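Local atomic coordinates of pyridoxal 5'-phosphate synthase subunit PdxT (Thermus thermophilus, PDB entry 2YWD), a protein that probably hydrolyses glutamine to glutamate and ammonia, the ammonia being passed to its partner subunit PdxS for the synthesis of pyridoxal 5'-phosphate. Residues A[66-69]-A[70-74]; A[31-34]-A[35-38]. All coordinates share one frame; numbering follows the deposited sequence.

Contact 1: A[66-69]-A[70-74]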
ATOM      1  N   VAL A  66      -1.123  14.357   2.531  1.00 14.60           N
ATOM      2  CA  VAL A  66      -0.931  13.341   1.510  1.00 13.20           C
ATOM      3  C   VAL A  66      -2.024  13.482   0.445  1.00 13.70           C
ATOM      4  O   VAL A  66      -1.743  13.407  -0.753  1.00 13.84           O
ATOM      5  CB  VAL A  66      -0.969  11.921   2.115  1.00 13.94           C
ATOM      6  CG1 VAL A  66      -1.049  10.890   1.013  1.00 12.99           C
ATOM      7  CG2 VAL A  66       0.282  11.681   2.959  1.00 14.30           C
ATOM      8  N   ARG A  67      -3.266  13.691   0.878  1.00 12.90           N
ATOM      9  CA  ARG A  67      -4.369  13.843  -0.068  1.00 14.09           C
ATOM     10  C   ARG A  67      -4.071  14.994  -1.034  1.00 14.04           C
ATOM     11  O   ARG A  67      -4.281  14.883  -2.247  1.00 14.08           O
ATOM     12  CB  ARG A  67      -5.687  14.114   0.676  1.00 14.24           C
ATOM     13  CG  ARG A  67      -6.898  14.213  -0.248  1.00 14.51           C
ATOM     14  CD  ARG A  67      -8.226  14.375   0.510  1.00 15.16           C
ATOM     15  NE  ARG A  67      -8.556  13.211   1.333  1.00 12.89           N
ATOM     16  CZ  ARG A  67      -8.384  13.144   2.650  1.00 14.39           C
ATOM     17  NH1 ARG A  67      -7.887  14.182   3.316  1.00 12.49           N
ATOM     18  NH2 ARG A  67      -8.693  12.028   3.302  1.00 13.41           N
ATOM     19  N   LYS A  68      -3.573  16.094  -0.482  1.00 15.26           N
ATOM     20  CA  LYS A  68      -3.233  17.272  -1.269  1.00 16.36           C
ATOM     21  C   LYS A  68      -2.097  16.972  -2.251  1.00 17.06           C
ATOM     22  O   LYS A  68      -2.160  17.342  -3.426  1.00 17.46           O
ATOM     23  CB  LYS A  68      -2.823  18.411  -0.331  1.00 18.63           C
ATOM     24  CG  LYS A  68      -2.366  19.674  -1.038  1.00 22.11           C
ATOM     25  CD  LYS A  68      -1.810  20.684  -0.045  1.00 26.95           C
ATOM     26  CE  LYS A  68      -1.252  21.909  -0.754  1.00 30.45           C
ATOM     27  NZ  LYS A  68      -0.198  21.539  -1.742  1.00 33.29           N
ATOM     28  N   ARG A  69      -1.065  16.292  -1.765  1.00 17.11           N
ATOM     29  CA  ARG A  69       0.086  15.942  -2.593  1.00 17.87           C
ATOM     30  C   ARG A  69      -0.282  15.017  -3.757  1.00 19.73           C
ATOM     31  O   ARG A  69       0.179  15.216  -4.881  1.00 19.57           O
ATOM     32  CB  ARG A  69       1.172  15.286  -1.728  1.00 17.85           C
ATOM     33  CG  ARG A  69       1.851  16.233  -0.733  1.00 19.39           C
ATOM     34  CD  ARG A  69       2.744  17.245  -1.446  1.00 20.21           C
ATOM     35  NE  ARG A  69       3.801  16.577  -2.199  1.00 21.71           N
ATOM     36  CZ  ARG A  69       4.872  16.013  -1.648  1.00 22.46           C
ATOM     37  NH1 ARG A  69       5.041  16.044  -0.331  1.00 22.08           N
ATOM     38  NH2 ARG A  69       5.761  15.392  -2.411  1.00 22.59           N
ATOM     39  N   VAL A  70      -1.100  14.003  -3.488  1.00 19.64           N
ATOM     40  CA  VAL A  70      -1.512  13.073  -4.535  1.00 23.50           C
ATOM     41  C   VAL A  70      -2.391  13.779  -5.562  1.00 25.28           C
ATOM     42  O   VAL A  70      -2.256  13.560  -6.769  1.00 25.06           O
ATOM     43  CB  VAL A  70      -2.282  11.873  -3.948  1.00 23.21           C
ATOM     44  CG1 VAL A  70      -2.824  10.997  -5.069  1.00 24.70           C
ATOM     45  CG2 VAL A  70      -1.362  11.066  -3.056  1.00 23.52           C
ATOM     46  N   GLU A  71      -3.283  14.634  -5.072  1.00 26.51           N
ATOM     47  CA  GLU A  71      -4.186  15.389  -5.929  1.00 28.62           C
ATOM     48  C   GLU A  71      -3.409  16.268  -6.908  1.00 29.68           C
ATOM     49  O   GLU A  71      -3.804  16.423  -8.063  1.00 29.74           O
ATOM     50  CB  GLU A  71      -5.108  16.264  -5.071  1.00 31.48           C
ATOM     51  CG  GLU A  71      -6.179  17.001  -5.860  1.00 36.45           C
ATOM     52  CD  GLU A  71      -7.132  16.055  -6.565  1.00 39.77           C
ATOM     53  OE1 GLU A  71      -7.756  15.219  -5.877  1.00 41.50           O
ATOM     54  OE2 GLU A  71      -7.258  16.145  -7.805  1.00 42.14           O
ATOM     55  N   GLU A  72      -2.302  16.843  -6.448  1.00 30.09           N
ATOM     56  CA  GLU A  72      -1.495  17.700  -7.308  1.00 31.71           C
ATOM     57  C   GLU A  72      -0.485  16.881  -8.111  1.00 31.17           C
ATOM     58  O   GLU A  72       0.288  17.429  -8.896  1.00 32.35           O
ATOM     59  CB  GLU A  72      -0.776  18.763  -6.473  1.00 33.39           C
ATOM     60  CG  GLU A  72       0.344  18.242  -5.598  1.00 35.44           C
ATOM     61  CD  GLU A  72       0.874  19.301  -4.649  1.00 37.68           C
ATOM     62  OE1 GLU A  72       1.964  19.095  -4.073  1.00 36.99           O
ATOM     63  OE2 GLU A  72       0.193  20.337  -4.473  1.00 38.63           O
ATOM     64  N   GLY A  73      -0.502  15.568  -7.902  1.00 29.25           N
ATOM     65  CA  GLY A  73       0.391  14.673  -8.621  1.00 26.12           C
ATOM     66  C   GLY A  73       1.864  14.739  -8.262  1.00 25.35           C
ATOM     67  O   GLY A  73       2.711  14.391  -9.080  1.00 23.68           O
ATOM     68  N   SER A  74       2.177  15.165  -7.042  1.00 22.65           N
ATOM     69  CA  SER A  74       3.567  15.271  -6.612  1.00 22.33           C
ATOM     70  C   SER A  74       3.983  14.184  -5.620  1.00 19.70           C
ATOM     71  O   SER A  74       5.031  14.290  -4.985  1.00 20.98           O
ATOM     72  CB  SER A  74       3.814  16.641  -5.979  1.00 21.80           C
ATOM     73  OG  SER A  74       3.024  16.797  -4.814  1.00 23.21           O
TER

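Contact 2: A[31-34]-A[35-38]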
ATOM      1  N   VAL A  31       8.668   8.316   7.965  1.00 17.74           N
ATOM      2  CA  VAL A  31       7.730   9.425   8.070  1.00 16.84           C
ATOM      3  C   VAL A  31       6.889   9.308   9.340  1.00 17.74           C
ATOM      4  O   VAL A  31       6.122   8.358   9.504  1.00 15.88           O
ATOM      5  CB  VAL A  31       6.804   9.474   6.829  1.00 17.60           C
ATOM      6  CG1 VAL A  31       5.821  10.629   6.941  1.00 18.05           C
ATOM      7  CG2 VAL A  31       7.645   9.624   5.568  1.00 16.89           C
ATOM      8  N   ARG A  32       7.056  10.269  10.243  1.00 17.86           N
ATOM      9  CA  ARG A  32       6.305  10.290  11.494  1.00 19.85           C
ATOM     10  C   ARG A  32       5.614  11.631  11.707  1.00 20.08           C
ATOM     11  O   ARG A  32       4.767  11.763  12.584  1.00 19.75           O
ATOM     12  CB  ARG A  32       7.222  10.015  12.686  1.00 22.76           C
ATOM     13  CG  ARG A  32       7.741   8.596  12.767  1.00 23.72           C
ATOM     14  CD  ARG A  32       8.274   8.304  14.161  1.00 23.62           C
ATOM     15  NE  ARG A  32       8.765   6.935  14.266  1.00 27.10           N
ATOM     16  CZ  ARG A  32       9.869   6.495  13.673  1.00 28.07           C
ATOM     17  NH1 ARG A  32      10.599   7.323  12.935  1.00 27.51           N
ATOM     18  NH2 ARG A  32      10.239   5.228  13.814  1.00 27.45           N
ATOM     19  N   LYS A  33       5.988  12.622  10.904  1.00 20.84           N
ATOM     20  CA  LYS A  33       5.406  13.956  10.995  1.00 21.81           C
ATOM     21  C   LYS A  33       5.067  14.447   9.594  1.00 21.24           C
ATOM     22  O   LYS A  33       5.681  14.014   8.616  1.00 18.95           O
ATOM     23  CB  LYS A  33       6.395  14.918  11.656  1.00 23.93           C
ATOM     24  CG  LYS A  33       6.764  14.553  13.082  1.00 28.34           C
ATOM     25  CD  LYS A  33       7.842  15.487  13.614  1.00 34.00           C
ATOM     26  CE  LYS A  33       8.204  15.165  15.058  1.00 37.24           C
ATOM     27  NZ  LYS A  33       9.304  16.040  15.562  1.00 38.87           N
ATOM     28  N   LYS A  34       4.099  15.356   9.490  1.00 20.50           N
ATOM     29  CA  LYS A  34       3.707  15.865   8.185  1.00 21.24           C
ATOM     30  C   LYS A  34       4.882  16.518   7.464  1.00 20.42           C
ATOM     31  O   LYS A  34       4.980  16.442   6.240  1.00 19.25           O
ATOM     32  CB  LYS A  34       2.545  16.859   8.315  1.00 24.39           C
ATOM     33  CG  LYS A  34       2.840  18.107   9.128  1.00 28.70           C
ATOM     34  CD  LYS A  34       1.583  18.966   9.255  1.00 33.11           C
ATOM     35  CE  LYS A  34       1.847  20.267  10.010  1.00 34.64           C
ATOM     36  NZ  LYS A  34       2.303  20.038  11.410  1.00 37.28           N
ATOM     37  N   GLU A  35       5.774  17.145   8.227  1.00 20.37           N
ATOM     38  CA  GLU A  35       6.945  17.807   7.658  1.00 21.44           C
ATOM     39  C   GLU A  35       7.845  16.819   6.924  1.00 20.82           C
ATOM     40  O   GLU A  35       8.566  17.196   6.005  1.00 22.12           O
ATOM     41  CB  GLU A  35       7.768  18.492   8.757  1.00 24.85           C
ATOM     42  CG  GLU A  35       7.133  19.721   9.391  1.00 29.83           C
ATOM     43  CD  GLU A  35       5.868  19.405  10.164  1.00 31.51           C
ATOM     44  OE1 GLU A  35       5.840  18.369  10.867  1.00 29.21           O
ATOM     45  OE2 GLU A  35       4.908  20.202  10.077  1.00 33.48           O
ATOM     46  N   HIS A  36       7.804  15.557   7.343  1.00 19.02           N
ATOM     47  CA  HIS A  36       8.625  14.515   6.733  1.00 18.85           C
ATOM     48  C   HIS A  36       8.238  14.208   5.290  1.00 18.91           C
ATOM     49  O   HIS A  36       8.992  13.552   4.567  1.00 17.93           O
ATOM     50  CB  HIS A  36       8.536  13.231   7.559  1.00 17.76           C
ATOM     51  CG  HIS A  36       9.108  13.353   8.936  1.00 19.02           C
ATOM     52  ND1 HIS A  36       8.869  12.421   9.923  1.00 19.15           N
ATOM     53  CD2 HIS A  36       9.918  14.287   9.490  1.00 19.88           C
ATOM     54  CE1 HIS A  36       9.503  12.776  11.026  1.00 20.65           C
ATOM     55  NE2 HIS A  36      10.148  13.906  10.790  1.00 20.51           N
ATOM     56  N   LEU A  37       7.064  14.672   4.873  1.00 17.60           N
ATOM     57  CA  LEU A  37       6.591  14.429   3.513  1.00 18.33           C
ATOM     58  C   LEU A  37       7.293  15.329   2.500  1.00 19.48           C
ATOM     59  O   LEU A  37       7.332  15.029   1.305  1.00 17.41           O
ATOM     60  CB  LEU A  37       5.079  14.664   3.431  1.00 18.30           C
ATOM     61  CG  LEU A  37       4.172  13.753   4.262  1.00 18.67           C
ATOM     62  CD1 LEU A  37       2.753  14.283   4.206  1.00 19.48           C
ATOM     63  CD2 LEU A  37       4.237  12.325   3.732  1.00 17.01           C
ATOM     64  N   GLU A  38       7.848  16.436   2.980  1.00 22.66           N
ATOM     65  CA  GLU A  38       8.527  17.380   2.104  1.00 24.91           C
ATOM     66  C   GLU A  38       9.726  16.748   1.411  1.00 23.40           C
ATOM     67  O   GLU A  38      10.570  16.122   2.053  1.00 24.53           O
ATOM     68  CB  GLU A  38       8.973  18.603   2.907  1.00 29.70           C
ATOM     69  CG  GLU A  38       9.608  19.695   2.072  1.00 36.32           C
ATOM     70  CD  GLU A  38       9.965  20.913   2.901  1.00 41.53           C
ATOM     71  OE1 GLU A  38      10.791  20.783   3.831  1.00 44.24           O
ATOM     72  OE2 GLU A  38       9.414  22.000   2.624  1.00 44.20           O
TER
HETATM   73  O   HOH W   1       4.078  18.032  12.817  1.00 31.35           O

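Contact 1: A[66-69]-A[70-74]
The guanidinium of Arg69 meets Ser74 and Glu72 at its edge, not over a face. Ser74 OG lies almost exactly in its plane, 2.7 Å from Arg69 NE, and the side-on grip is completed by Arg69 NH2, which bonds Ser74 O at 2.9 Å from above the carbonyl plane. Bends at chi2 (-70°) and chi3 (-60°) fold the arginine back over the helix end toward this serine. Glu72 turns its carboxylate 46° from the guanidinium. Its OE1 accepts from Ser74 OG at 2.6 Å through the anti lone pair and makes a long salt bridge to Arg69 NE, while Lys68 NZ reaches Glu72 OE2 at 3.0 Å, on the syn side but well out of the carboxylate plane. The helix ends in a Schellman motif: Gly73 takes positive phi, and Ser74 N donates to Arg69 O at 2.9 Å. Inward, Val66 CG1 packs on Val70 CG2, and both valines touch Leu77. With an alanine in place of Arg69, Ser74 OG and Ser74 O are likely to lose their donors, Leu37 O its bond from NH1, and Glu72 one of its two nearby cations. Those cations probably offset the cost of placing the carboxylate at the negative end of the helix dipole.

Contact 2: A[31-34]-A[35-38]
Hydrogen bonds come first in the turn that His36 makes with Arg32 and Lys33. Arg32 N points into the edge of the imidazole and donates to His36 ND1 at 2.8 Å, nearly straight at 173° and close to the ring plane, which fixes the ring's rotation and identifies ND1 as an acceptor. His36 CG lies anti to its carbonyl carbon (chi1 -65°), which turns the ring back toward Arg32 N and Lys33 CB. His36 N to Lys33 O, 2.9 Å, and Leu37 N to Lys34 O are i to i+3 bonds of a short 3-10 turn. In a CH-pi contact Lys33 CB sits over the centre of one face, 3.9 Å from the His36 centroid, the extended lysine chain running on past CE1 and NE2. Across the turn, charge pairing involves Lys34 and Glu35, which lie side by side. Lys34 NZ makes a salt bridge to Glu35 OE2 at 2.9 Å, weak as a hydrogen bond, and one water bridges NZ and Glu35 OE1. Apolar contact faces inward, with Val31 CG1 4.0 Å from Leu37 CD2. The turn follows edge strand 29-31, whose Val31 pairs with Val7 and Ala9, and sends Leu37 between Leu43 of strand 42-45 and Val66 of helix 62-71.

Along the chain contact 2 comes first, in the connection between strands 29-31 and 42-45, and contact 1 follows at the end of helix 62-71, just ahead of strand 76-80. Their centres lie 14 Å apart, on the same side of the molecule, yet the two meet directly: Arg69 NH1 probably donates to Leu37 O at 3.0 Å, and Val66 CG2 packs on Leu37 CD1 at 3.8 Å. Leu37 is therefore the shared element, joining the edge turn to the helix through one polar and one apolar contact. All three strands belong to the seven-stranded mixed sheet of this glutaminase domain. Both contacts lie away from the predicted Cys81, His172 and Glu174 triad, and they illustrate how local turns join sheet to helix.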